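Local coordinates for protein 3',5'-nucleoside bisphosphate phosphatase (Chromobacterium violaceum, PDB 2YB1) that hydrolyses ribonucleoside 3',5'-bisphosphates to nucleoside 5'-phosphates and orthophosphate, with three manganese ions bound per subunit, at residues E218-S223 against A243-D248; A27-A32 against V259-D264; L207-A212 against H239-S244; L79-A84 against V181-M186; G56-N61 against I280-D285. All blocks are in the same frame, centred on the assembly; numbering follows the deposited sequence.

Interaction 1. Residues E218-S223 against A243-D248; sequences EVASGS and ASSGSD. With MN (manganese (II) ion), chain C.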
# COMPACT_ATOMS: atom_id res chain seq x y z
N GLU A 218 4.60 9.75 2.08
CA GLU A 218 4.04 10.01 0.76
C GLU A 218 3.50 11.43 0.71
O GLU A 218 2.69 11.84 1.53
CB GLU A 218 2.95 8.99 0.41
CG GLU A 218 3.54 7.63 0.09
CD GLU A 218 2.51 6.59 -0.30
OE1 GLU A 218 1.29 6.84 -0.14
OE2 GLU A 218 2.93 5.51 -0.76
N VAL A 219 3.99 12.17 -0.27
CA VAL A 219 3.54 13.53 -0.55
C VAL A 219 2.66 13.50 -1.79
O VAL A 219 1.53 13.98 -1.77
CB VAL A 219 4.73 14.50 -0.69
CG1 VAL A 219 4.25 15.86 -1.17
CG2 VAL A 219 5.44 14.61 0.65
N ALA A 220 3.20 13.00 -2.90
CA ALA A 220 2.38 12.80 -4.07
C ALA A 220 1.72 11.42 -3.94
O ALA A 220 2.40 10.41 -3.78
CB ALA A 220 3.21 12.90 -5.34
N SER A 221 0.40 11.39 -3.95
CA SER A 221 -0.33 10.13 -3.79
C SER A 221 -1.66 10.20 -4.54
O SER A 221 -2.31 11.25 -4.57
CB SER A 221 -0.54 9.83 -2.30
OG SER A 221 -1.57 8.89 -2.09
N GLY A 222 -2.04 9.09 -5.15
CA GLY A 222 -3.31 9.02 -5.86
C GLY A 222 -4.45 9.37 -4.94
O GLY A 222 -5.52 9.78 -5.39
N SER A 223 -4.21 9.23 -3.63
CA SER A 223 -5.20 9.53 -2.60
C SER A 223 -5.16 10.97 -2.08
O SER A 223 -5.90 11.32 -1.16
CB SER A 223 -5.04 8.58 -1.40
OG SER A 223 -5.15 7.21 -1.77
N ALA A 243 10.44 12.52 0.62
CA ALA A 243 9.10 12.47 0.02
C ALA A 243 8.99 11.34 -0.97
O ALA A 243 9.86 11.16 -1.83
CB ALA A 243 8.77 13.79 -0.66
N SER A 244 7.90 10.59 -0.86
CA SER A 244 7.63 9.51 -1.79
C SER A 244 6.42 9.89 -2.63
O SER A 244 5.65 10.78 -2.26
CB SER A 244 7.37 8.22 -1.05
OG SER A 244 7.40 7.15 -1.97
N SER A 245 6.30 9.24 -3.79
CA SER A 245 5.19 9.45 -4.71
C SER A 245 4.65 8.08 -5.17
O SER A 245 5.41 7.18 -5.54
CB SER A 245 5.69 10.24 -5.91
OG SER A 245 6.45 11.38 -5.51
N GLY A 246 3.34 7.90 -5.11
CA GLY A 246 2.77 6.71 -5.73
C GLY A 246 1.30 6.86 -6.05
O GLY A 246 0.57 7.55 -5.35
N SER A 247 0.85 6.15 -7.09
CA SER A 247 -0.51 6.27 -7.59
C SER A 247 -1.49 5.54 -6.69
O SER A 247 -2.67 5.89 -6.62
CB SER A 247 -0.59 5.67 -9.00
OG SER A 247 -0.29 4.28 -8.96
N ASP A 248 -0.99 4.52 -5.99
CA ASP A 248 -1.85 3.62 -5.23
C ASP A 248 -2.85 2.93 -6.15
O ASP A 248 -3.97 2.62 -5.74
CB ASP A 248 -2.58 4.35 -4.10
CG ASP A 248 -3.17 3.39 -3.07
OD1 ASP A 248 -2.72 2.22 -3.00
OD2 ASP A 248 -4.09 3.81 -2.33
MN MN C . -1.89 0.81 -1.18
O HOH W 1 5.66 5.19 -1.68
O HOH W 2 -0.36 6.55 -2.39
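A220 O takes the backbone N of G246 at 3.0 Å. Two more bonds flank it. V219 N meets S244 O at 2.9 Å, and G222 N meets G246 O at 3.0 Å. A220 N also turns to S244 O, but this bond is weak. The doubling comes from a beta bulge, which shifts the register by one residue between E218 and A220. V219 CG2 rests on A243 CB at 3.7 Å. A220 CB packs against CB and OG of S245, while E218 CG passes S244 CB on the opposite face of the sheet. The two strands run parallel and are joined by helix 226-239, a beta-alpha-beta crossover of the TIM-barrel-like PHP fold. Just past the second strand, D248 carries its CG anti to the backbone N (chi1 -164°). This brings OD1 to the manganese at 2.5 Å, an ion also held by H7, H9 and E64. E218 stands one shell further out. Its chain is extended beyond CG, and OE2 is hydrogen-bonded to H7 ND1, which probably fixes the turn of that imidazole. E218 OE1 binds the backbone N of H191, itself a ligand of another manganese. Two waters fill in the carboxylate's surroundings. One donates to E218 OE2 and accepts from S244 OG. The other donates to E218 OE1 at 2.8 Å, accepts from S221 OG at 2.7 Å and bonds G246 O more loosely. S247 leaves the backbone away from the partner strand, and its OG is hydrogen-bonded to D5 OD2.

Interaction 2. Residues A27-A32 against V259-D264; sequences AARAPA and VGHTED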
# COMPACT_ATOMS: atom_id res chain seq x y z
N ALA A 27 4.26 0.55 -17.84
CA ALA A 27 5.32 0.74 -18.84
C ALA A 27 4.86 1.58 -20.04
O ALA A 27 5.69 2.16 -20.75
CB ALA A 27 5.85 -0.62 -19.31
N ALA A 28 3.56 1.64 -20.28
CA ALA A 28 3.04 2.42 -21.40
C ALA A 28 3.33 3.90 -21.18
O ALA A 28 3.40 4.68 -22.12
CB ALA A 28 1.54 2.18 -21.58
N ARG A 29 3.53 4.28 -19.92
CA ARG A 29 3.83 5.67 -19.55
C ARG A 29 5.33 5.99 -19.55
O ARG A 29 5.74 7.08 -19.12
CB ARG A 29 3.25 6.01 -18.17
CG ARG A 29 1.82 5.53 -17.94
CD ARG A 29 0.79 6.38 -18.66
NE ARG A 29 0.36 7.52 -17.86
CZ ARG A 29 0.61 8.79 -18.17
NH1 ARG A 29 1.28 9.09 -19.27
NH2 ARG A 29 0.18 9.76 -17.37
N ALA A 30 6.16 5.04 -19.98
CA ALA A 30 7.62 5.23 -19.99
C ALA A 30 8.15 5.71 -18.63
O ALA A 30 8.81 6.76 -18.55
CB ALA A 30 8.04 6.20 -21.12
N PRO A 31 7.86 4.95 -17.57
CA PRO A 31 8.30 5.32 -16.22
C PRO A 31 9.81 5.17 -16.05
O PRO A 31 10.40 4.31 -16.69
CB PRO A 31 7.56 4.33 -15.32
CG PRO A 31 7.40 3.10 -16.20
CD PRO A 31 7.19 3.63 -17.60
N ALA A 32 10.44 6.04 -15.24
CA ALA A 32 11.86 5.89 -14.94
C ALA A 32 12.13 5.00 -13.73
O ALA A 32 13.25 4.53 -13.53
CB ALA A 32 12.51 7.27 -14.73
N VAL A 259 -1.40 3.95 -12.97
CA VAL A 259 -0.10 3.48 -12.57
C VAL A 259 1.00 3.95 -13.52
O VAL A 259 0.80 4.02 -14.73
CB VAL A 259 -0.09 1.93 -12.47
CG1 VAL A 259 -0.28 1.31 -13.87
CG2 VAL A 259 1.19 1.44 -11.82
N GLY A 260 2.17 4.27 -12.97
CA GLY A 260 3.32 4.60 -13.79
C GLY A 260 3.58 6.10 -13.87
O GLY A 260 4.56 6.54 -14.47
N HIS A 261 2.69 6.87 -13.26
CA HIS A 261 2.79 8.33 -13.27
C HIS A 261 2.32 8.89 -11.93
O HIS A 261 1.41 8.35 -11.31
CB HIS A 261 1.93 8.90 -14.40
CG HIS A 261 1.97 10.39 -14.50
ND1 HIS A 261 0.96 11.20 -14.01
CD2 HIS A 261 2.89 11.23 -15.03
CE1 HIS A 261 1.27 12.47 -14.23
NE2 HIS A 261 2.43 12.51 -14.85
N THR A 262 2.96 9.97 -11.49
CA THR A 262 2.51 10.68 -10.29
C THR A 262 2.68 12.18 -10.52
O THR A 262 3.38 12.61 -11.45
CB THR A 262 3.32 10.27 -9.05
OG1 THR A 262 4.72 10.42 -9.33
CG2 THR A 262 3.02 8.83 -8.64
N GLU A 263 2.01 12.97 -9.70
CA GLU A 263 2.16 14.42 -9.71
C GLU A 263 3.58 14.80 -9.29
O GLU A 263 4.13 14.22 -8.37
CB GLU A 263 1.19 15.05 -8.71
CG GLU A 263 -0.28 14.89 -9.08
CD GLU A 263 -0.58 15.51 -10.44
OE1 GLU A 263 -0.14 16.65 -10.68
OE2 GLU A 263 -1.24 14.84 -11.27
N ASP A 264 4.15 15.80 -9.97
CA ASP A 264 5.46 16.34 -9.61
C ASP A 264 5.48 16.76 -8.14
O ASP A 264 4.59 17.48 -7.69
CB ASP A 264 5.79 17.57 -10.47
CG ASP A 264 6.05 17.23 -11.92
OD1 ASP A 264 6.28 16.05 -12.26
OD2 ASP A 264 6.05 18.18 -12.73
O HOH W 3 5.41 7.98 -16.57
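R29 lays the end of its side chain against H261, and its stem against V259 and G260. It sits in the type I turn A27-A30, at the end of helix 19-27 and leading to strand 33-36. The contact therefore joins an early helix-to-strand loop of the PHP domain to the loop after strand 242-246. R29 bends at chi2 (-76°) and again at chi3 (-88°), which brings NH2 over the H261 ring. NH2 lies over one face of the imidazole, nearer its rim than its middle, with H261 CG 3.4 Å from R29 NH2. The two flat groups are not parallel, their planes being 32° apart. Behind the guanidinium, R29 CG comes to 3.7 Å from V259 O. That oxygen is buried here and has no polar partner in the model.

G260 has a positive phi and brings its bare backbone close to this stem, beside R29 CG. G260 N is held by D5 OD2, at the end of strand 4-5. Its carbonyl faces P31, whose CB stands 3.8 Å from G260 O. A single water links the two loops. It donates to R29 O at 2.7 Å and to G260 O at 2.7 Å.

Interaction 3. Residues L207-A212 against H239-S244; sequences LDFQAA and HGLYAS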
# COMPACT_ATOMS: atom_id res chain seq x y z
N LEU A 207 6.57 11.71 14.76
CA LEU A 207 7.56 11.56 15.83
C LEU A 207 7.74 10.10 16.25
O LEU A 207 8.87 9.62 16.39
CB LEU A 207 7.19 12.43 17.03
CG LEU A 207 7.27 13.93 16.74
CD1 LEU A 207 7.02 14.75 18.00
CD2 LEU A 207 8.64 14.27 16.14
N ASP A 208 6.63 9.39 16.46
CA ASP A 208 6.67 7.96 16.77
C ASP A 208 7.34 7.16 15.64
O ASP A 208 8.15 6.25 15.87
CB ASP A 208 5.25 7.43 16.98
CG ASP A 208 4.66 7.83 18.33
OD1 ASP A 208 5.28 8.63 19.05
OD2 ASP A 208 3.56 7.32 18.66
N PHE A 209 6.96 7.50 14.41
CA PHE A 209 7.47 6.86 13.19
C PHE A 209 9.00 7.02 13.11
O PHE A 209 9.74 6.04 12.95
CB PHE A 209 6.75 7.50 11.99
CG PHE A 209 7.27 7.08 10.64
CD1 PHE A 209 7.02 5.79 10.15
CD2 PHE A 209 7.94 7.99 9.84
CE1 PHE A 209 7.48 5.41 8.89
CE2 PHE A 209 8.41 7.62 8.57
CZ PHE A 209 8.17 6.33 8.10
N GLN A 210 9.47 8.25 13.23
CA GLN A 210 10.90 8.52 13.26
C GLN A 210 11.64 7.80 14.40
O GLN A 210 12.69 7.20 14.17
CB GLN A 210 11.15 10.02 13.32
CG GLN A 210 10.87 10.72 12.00
CD GLN A 210 11.29 12.18 12.03
OE1 GLN A 210 10.73 12.97 12.79
NE2 GLN A 210 12.27 12.54 11.21
N ALA A 211 11.09 7.87 15.61
CA ALA A 211 11.69 7.16 16.75
C ALA A 211 11.91 5.68 16.43
O ALA A 211 12.89 5.07 16.88
CB ALA A 211 10.83 7.32 18.01
N ALA A 212 11.01 5.10 15.64
CA ALA A 212 11.08 3.68 15.30
C ALA A 212 12.03 3.43 14.13
O ALA A 212 12.30 2.28 13.79
CB ALA A 212 9.69 3.13 15.00
N HIS A 239 10.31 17.81 9.66
CA HIS A 239 10.93 16.65 10.29
C HIS A 239 12.10 16.03 9.53
O HIS A 239 12.69 15.04 9.97
CB HIS A 239 9.86 15.63 10.65
CG HIS A 239 8.84 16.17 11.60
ND1 HIS A 239 9.08 16.30 12.95
CD2 HIS A 239 7.60 16.68 11.39
CE1 HIS A 239 8.03 16.85 13.53
NE2 HIS A 239 7.11 17.08 12.61
N GLY A 240 12.45 16.61 8.39
CA GLY A 240 13.53 16.08 7.58
C GLY A 240 13.18 14.74 6.96
O GLY A 240 14.05 13.91 6.75
N LEU A 241 11.90 14.52 6.67
CA LEU A 241 11.48 13.29 5.98
C LEU A 241 11.65 13.40 4.47
O LEU A 241 11.43 14.47 3.89
CB LEU A 241 10.01 12.97 6.30
CG LEU A 241 9.67 12.65 7.75
CD1 LEU A 241 8.16 12.53 7.92
CD2 LEU A 241 10.37 11.36 8.17
N TYR A 242 12.00 12.28 3.84
CA TYR A 242 12.08 12.19 2.38
C TYR A 242 10.70 11.94 1.79
O TYR A 242 9.88 11.22 2.38
CB TYR A 242 13.05 11.07 1.97
CG TYR A 242 14.46 11.41 2.40
CD1 TYR A 242 15.24 12.27 1.65
CD2 TYR A 242 14.99 10.89 3.58
CE1 TYR A 242 16.52 12.61 2.05
CE2 TYR A 242 16.29 11.22 3.99
CZ TYR A 242 17.04 12.08 3.22
OH TYR A 242 18.33 12.43 3.60
N ALA A 243 10.44 12.52 0.62
CA ALA A 243 9.10 12.47 0.02
C ALA A 243 8.99 11.34 -0.97
O ALA A 243 9.86 11.16 -1.83
CB ALA A 243 8.77 13.79 -0.66
N SER A 244 7.90 10.59 -0.86
CA SER A 244 7.63 9.51 -1.79
C SER A 244 6.42 9.89 -2.63
O SER A 244 5.65 10.78 -2.26
CB SER A 244 7.37 8.22 -1.05
OG SER A 244 7.40 7.15 -1.97
O HOH W 4 11.57 15.51 13.82
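L207 sends CD2 to the H239 ring, 3.7 Å from H239 CE1 and hardly farther from ND1. The two side chains cross at about a right angle. Two residues on, F209 points toward the other segment. Its CE2 lies 4.2 Å from L241 CD2, and this methyl group sits at the ring edge, near the ring plane. Q210 does the polar work. Its CG is anti to the carbonyl carbon and the chain is extended beyond it (chi2 -173°), which carries the amide to the end of the facing helix. There Q210 NE2 donates to H239 O at 2.8 Å. The bond is bent (140° at the hydrogen), and H239 O lies somewhat out of the amide plane. The other end of the amide, OE1, is 3.5 Å from H239 CB. Amide and imidazole are almost perpendicular, 88° apart. A water in the plane of the imidazole joins them, 2.9 Å from Q210 OE1 and 2.8 Å from H239 ND1. The opposite ring nitrogen, NE2, is hydrogen-bonded to E203, so both imidazole nitrogens have partners. L241 CD2 also packs on the same glutamine, 3.8 Å from Q210 NE2.

H239 is at the C-terminal end of helix 226-239, where G240 leaves the helix in a Schellman motif. Q210 thus binds a carbonyl of the last helical turn. Helix 199-211 lies beside that end, with F209 also resting on V177 of helix 173-182 and on A187 and I189 of strand 186-189. Beyond L241, the chain enters strand 242-246 next to strand 216-221.

Interaction 4. Residues L79-A84 against V181-M186; sequences LGIDPA and VGAGGM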
# COMPACT_ATOMS: atom_id res chain seq x y z
N LEU A 79 10.44 0.38 1.04
CA LEU A 79 11.01 0.46 -0.31
C LEU A 79 12.49 0.10 -0.28
O LEU A 79 13.21 0.55 0.61
CB LEU A 79 10.85 1.87 -0.90
CG LEU A 79 9.43 2.43 -1.13
CD1 LEU A 79 9.50 3.91 -1.50
CD2 LEU A 79 8.70 1.63 -2.22
N GLY A 80 12.93 -0.68 -1.27
CA GLY A 80 14.31 -1.14 -1.29
C GLY A 80 14.57 -2.26 -0.29
O GLY A 80 15.72 -2.49 0.10
N ILE A 81 13.51 -2.97 0.10
CA ILE A 81 13.63 -4.09 1.04
C ILE A 81 14.17 -5.33 0.34
O ILE A 81 13.97 -5.52 -0.86
CB ILE A 81 12.25 -4.47 1.64
CG1 ILE A 81 11.22 -4.66 0.52
CG2 ILE A 81 11.78 -3.41 2.65
CD1 ILE A 81 10.00 -5.46 0.89
N ASP A 82 14.86 -6.18 1.11
CA ASP A 82 15.23 -7.52 0.67
C ASP A 82 14.13 -8.44 1.18
O ASP A 82 14.04 -8.69 2.38
CB ASP A 82 16.59 -7.91 1.27
CG ASP A 82 16.98 -9.37 1.00
OD1 ASP A 82 16.25 -10.09 0.27
OD2 ASP A 82 18.03 -9.79 1.52
N PRO A 83 13.29 -8.94 0.27
CA PRO A 83 12.12 -9.70 0.75
C PRO A 83 12.52 -11.04 1.37
O PRO A 83 11.71 -11.65 2.07
CB PRO A 83 11.30 -9.90 -0.53
CG PRO A 83 12.28 -9.85 -1.63
CD PRO A 83 13.32 -8.83 -1.20
N ALA A 84 13.74 -11.50 1.11
CA ALA A 84 14.21 -12.76 1.69
C ALA A 84 14.69 -12.61 3.14
O ALA A 84 15.00 -13.61 3.79
CB ALA A 84 15.30 -13.36 0.82
N VAL A 181 13.38 -1.63 7.88
CA VAL A 181 14.75 -1.15 8.01
C VAL A 181 15.75 -2.30 8.13
O VAL A 181 16.82 -2.27 7.51
CB VAL A 181 14.90 -0.19 9.22
CG1 VAL A 181 16.38 0.11 9.49
CG2 VAL A 181 14.10 1.10 8.97
N GLY A 182 15.40 -3.31 8.92
CA GLY A 182 16.26 -4.47 9.10
C GLY A 182 16.44 -5.25 7.80
O GLY A 182 17.38 -6.04 7.66
N ALA A 183 15.50 -5.06 6.87
CA ALA A 183 15.58 -5.68 5.54
C ALA A 183 16.29 -4.79 4.53
O ALA A 183 16.33 -5.09 3.34
CB ALA A 183 14.18 -6.05 5.03
N GLY A 184 16.82 -3.66 5.00
CA GLY A 184 17.65 -2.79 4.18
C GLY A 184 16.88 -1.71 3.44
O GLY A 184 17.43 -1.00 2.61
N GLY A 185 15.59 -1.57 3.73
CA GLY A 185 14.78 -0.59 3.03
C GLY A 185 14.52 0.67 3.85
O GLY A 185 14.99 0.82 4.99
N MET A 186 13.78 1.60 3.24
CA MET A 186 13.30 2.79 3.93
C MET A 186 11.80 2.65 4.20
O MET A 186 11.05 2.16 3.35
CB MET A 186 13.58 4.04 3.08
CG MET A 186 15.07 4.39 2.99
SD MET A 186 15.39 5.83 1.95
CE MET A 186 14.87 7.17 3.05
O HOH W 5 17.76 -4.31 0.65
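I81 has a chi1 of 51°, which puts CG1 between the backbone N and the carbonyl carbon and swings CG2 to the G185 side. I81 CG2 then rests 4.1 Å from G185 CA. D82 has its CG anti to the backbone N (chi1 173°), so the carboxylate leads away and only CB stays near A183 O. The carboxylate is used at home instead. D82 OD1 takes A84 N from above its plane, an Asx turn. Across the contact, the D82 backbone N bonds A183 O at 2.9 Å.

At the other end, L79 and M186 form an antiparallel hydrogen-bonded pair. L79 N meets M186 O at 3.0 Å and M186 N meets L79 O at 2.9 Å. This is where strands 72-79 and 186-189 meet in the sheet of the PHP fold. The chain reaches it from helix 173-182 through a Schellman motif at G184. G185 follows with its bare CA 3.1 Å from L79 O, in close packing. Between the two bonded ends, G80 O and G184 O lie near each other without bonding, both being acceptors. A water donates to G80 O at 2.8 Å and to A183 O at 3.1 Å. A183 CB fits against D82 O, 3.7 Å away, and I81 and A183 both also touch L88 of helix 86-96.

Interaction 5. Residues G56-N61 against I280-D285; sequences GIPFLN and ILRPAD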
# COMPACT_ATOMS: atom_id res chain seq x y z
N GLY A 56 13.00 -2.63 -19.56
CA GLY A 56 14.06 -1.65 -19.39
C GLY A 56 13.79 -0.62 -18.30
O GLY A 56 14.31 0.50 -18.35
N ILE A 57 12.99 -1.01 -17.30
CA ILE A 57 12.55 -0.09 -16.24
C ILE A 57 13.18 -0.42 -14.89
O ILE A 57 12.97 -1.51 -14.35
CB ILE A 57 11.02 -0.17 -16.05
CG1 ILE A 57 10.28 0.08 -17.37
CG2 ILE A 57 10.56 0.79 -14.94
CD1 ILE A 57 8.79 -0.31 -17.34
N PRO A 58 13.94 0.54 -14.32
CA PRO A 58 14.47 0.35 -12.96
C PRO A 58 13.35 0.07 -11.96
O PRO A 58 12.24 0.62 -12.08
CB PRO A 58 15.13 1.71 -12.65
CG PRO A 58 15.54 2.22 -14.00
CD PRO A 58 14.41 1.80 -14.92
N PHE A 59 13.65 -0.77 -10.97
CA PHE A 59 12.63 -1.31 -10.09
C PHE A 59 13.14 -1.37 -8.65
O PHE A 59 14.32 -1.66 -8.42
CB PHE A 59 12.21 -2.72 -10.57
CG PHE A 59 11.13 -3.36 -9.74
CD1 PHE A 59 9.80 -3.03 -9.96
CD2 PHE A 59 11.43 -4.28 -8.74
CE1 PHE A 59 8.79 -3.60 -9.19
CE2 PHE A 59 10.43 -4.86 -7.98
CZ PHE A 59 9.11 -4.53 -8.20
N LEU A 60 12.25 -1.08 -7.71
CA LEU A 60 12.51 -1.27 -6.29
C LEU A 60 11.54 -2.28 -5.69
O LEU A 60 10.34 -2.18 -5.91
CB LEU A 60 12.32 0.07 -5.56
CG LEU A 60 13.44 1.09 -5.72
CD1 LEU A 60 12.89 2.47 -5.45
CD2 LEU A 60 14.57 0.74 -4.72
N ASN A 61 12.05 -3.25 -4.94
CA ASN A 61 11.22 -4.10 -4.10
C ASN A 61 10.43 -3.28 -3.08
O ASN A 61 11.01 -2.44 -2.38
CB ASN A 61 12.09 -5.11 -3.33
CG ASN A 61 12.73 -6.15 -4.25
OD1 ASN A 61 13.88 -6.56 -4.03
ND2 ASN A 61 12.00 -6.58 -5.26
N ILE A 280 18.09 0.13 -6.08
CA ILE A 280 17.40 -0.06 -7.36
C ILE A 280 17.94 -1.27 -8.13
O ILE A 280 19.16 -1.45 -8.26
CB ILE A 280 17.45 1.21 -8.22
CG1 ILE A 280 16.69 2.34 -7.52
CG2 ILE A 280 16.84 0.93 -9.61
CD1 ILE A 280 16.76 3.70 -8.22
N LEU A 281 17.03 -2.12 -8.61
CA LEU A 281 17.40 -3.23 -9.47
C LEU A 281 17.42 -2.69 -10.89
O LEU A 281 16.39 -2.26 -11.43
CB LEU A 281 16.40 -4.39 -9.34
CG LEU A 281 15.99 -4.81 -7.92
CD1 LEU A 281 15.05 -6.02 -7.93
CD2 LEU A 281 17.21 -5.09 -7.08
N ARG A 282 18.61 -2.69 -11.49
CA ARG A 282 18.83 -2.08 -12.80
C ARG A 282 18.50 -3.07 -13.90
O ARG A 282 18.76 -4.25 -13.75
CB ARG A 282 20.28 -1.64 -12.95
CG ARG A 282 20.74 -0.65 -11.90
CD ARG A 282 20.06 0.69 -12.07
NE ARG A 282 20.48 1.64 -11.03
CZ ARG A 282 20.07 2.90 -10.97
NH1 ARG A 282 19.24 3.40 -11.88
NH2 ARG A 282 20.50 3.68 -9.97
N PRO A 283 17.94 -2.58 -15.02
CA PRO A 283 17.66 -3.49 -16.14
C PRO A 283 18.93 -4.14 -16.69
O PRO A 283 18.88 -5.28 -17.16
CB PRO A 283 17.02 -2.57 -17.19
CG PRO A 283 17.31 -1.18 -16.76
CD PRO A 283 17.45 -1.21 -15.27
N ALA A 284 20.05 -3.43 -16.65
CA ALA A 284 21.33 -3.98 -17.11
C ALA A 284 21.98 -4.77 -15.98
O ALA A 284 22.29 -4.22 -14.92
CB ALA A 284 22.27 -2.86 -17.58
N ASP A 285 22.18 -6.06 -16.22
CA ASP A 285 22.76 -6.94 -15.21
C ASP A 285 24.07 -6.40 -14.65
O ASP A 285 24.28 -6.40 -13.43
CB ASP A 285 22.96 -8.35 -15.78
CG ASP A 285 21.68 -9.15 -15.80
OD1 ASP A 285 20.83 -8.91 -14.91
OD2 ASP A 285 21.52 -10.01 -16.69
O HOH W 6 14.90 -3.30 -13.61
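P283 pushes its ring against the bare backbone of G56, with CG 3.8 Å from G56 O and CB just as close to CA. G56 follows helix 45-54 in a Schellman motif and offers its CA and carbonyl to the ring. P283 CD turns to the next bump, P58, and lies 4.1 Å from P58 CG. The P58 ring in turn fits between P283 and I280, whose CG2 comes to 3.6 Å from P58 CB. The other branch of I280 is used too: CG1 packs on L60 CD2 at 3.9 Å, the two chains crossing at a slant. Between these side chains, the backbones pair through F59 and L281. L281 N donates to F59 O at 2.8 Å, and F59 N returns a longer bond to L281 O at 3.2 Å.

This single antiparallel bridge docks the C-terminal segment on the start of strand 59-69. P58, just before it, and L60 make backbone bonds to L34 of strand 33-36, its neighbour in the sheet of the PHP fold. L281 and F59 lie side by side and point the same way, with L281 CD1 at the edge of the ring. F59 itself presses into helices 45-54 and 19-27 through A48, A52 and I23. A water donates to both I57 O and L281 O. R282 bends at chi2 (-69°), with I280 CG2 over one guanidinium face, toward the rim.

Overall arrangement
From the N terminus, interaction 2 opens first, at 27-32, and closes at 259-264. Interaction 5 opens inside that loop, at 56-61, and closes beyond it at 280-285, so the two cross. Interaction 4 is nested in both and closes at 181-186. Interactions 3 and 1 both open after interaction 4 has closed, inside both long loops, and end on the same part of the chain, sharing A243 and S244. Interactions 1, 3, 4 and 5 all reach the mixed sheet. Interaction 2 joins outer loops and touches interaction 1 through T262 and S245, and interaction 5 through A27 and I57. G80 and N61 connect interactions 4 and 5 by a probable hydrogen bond.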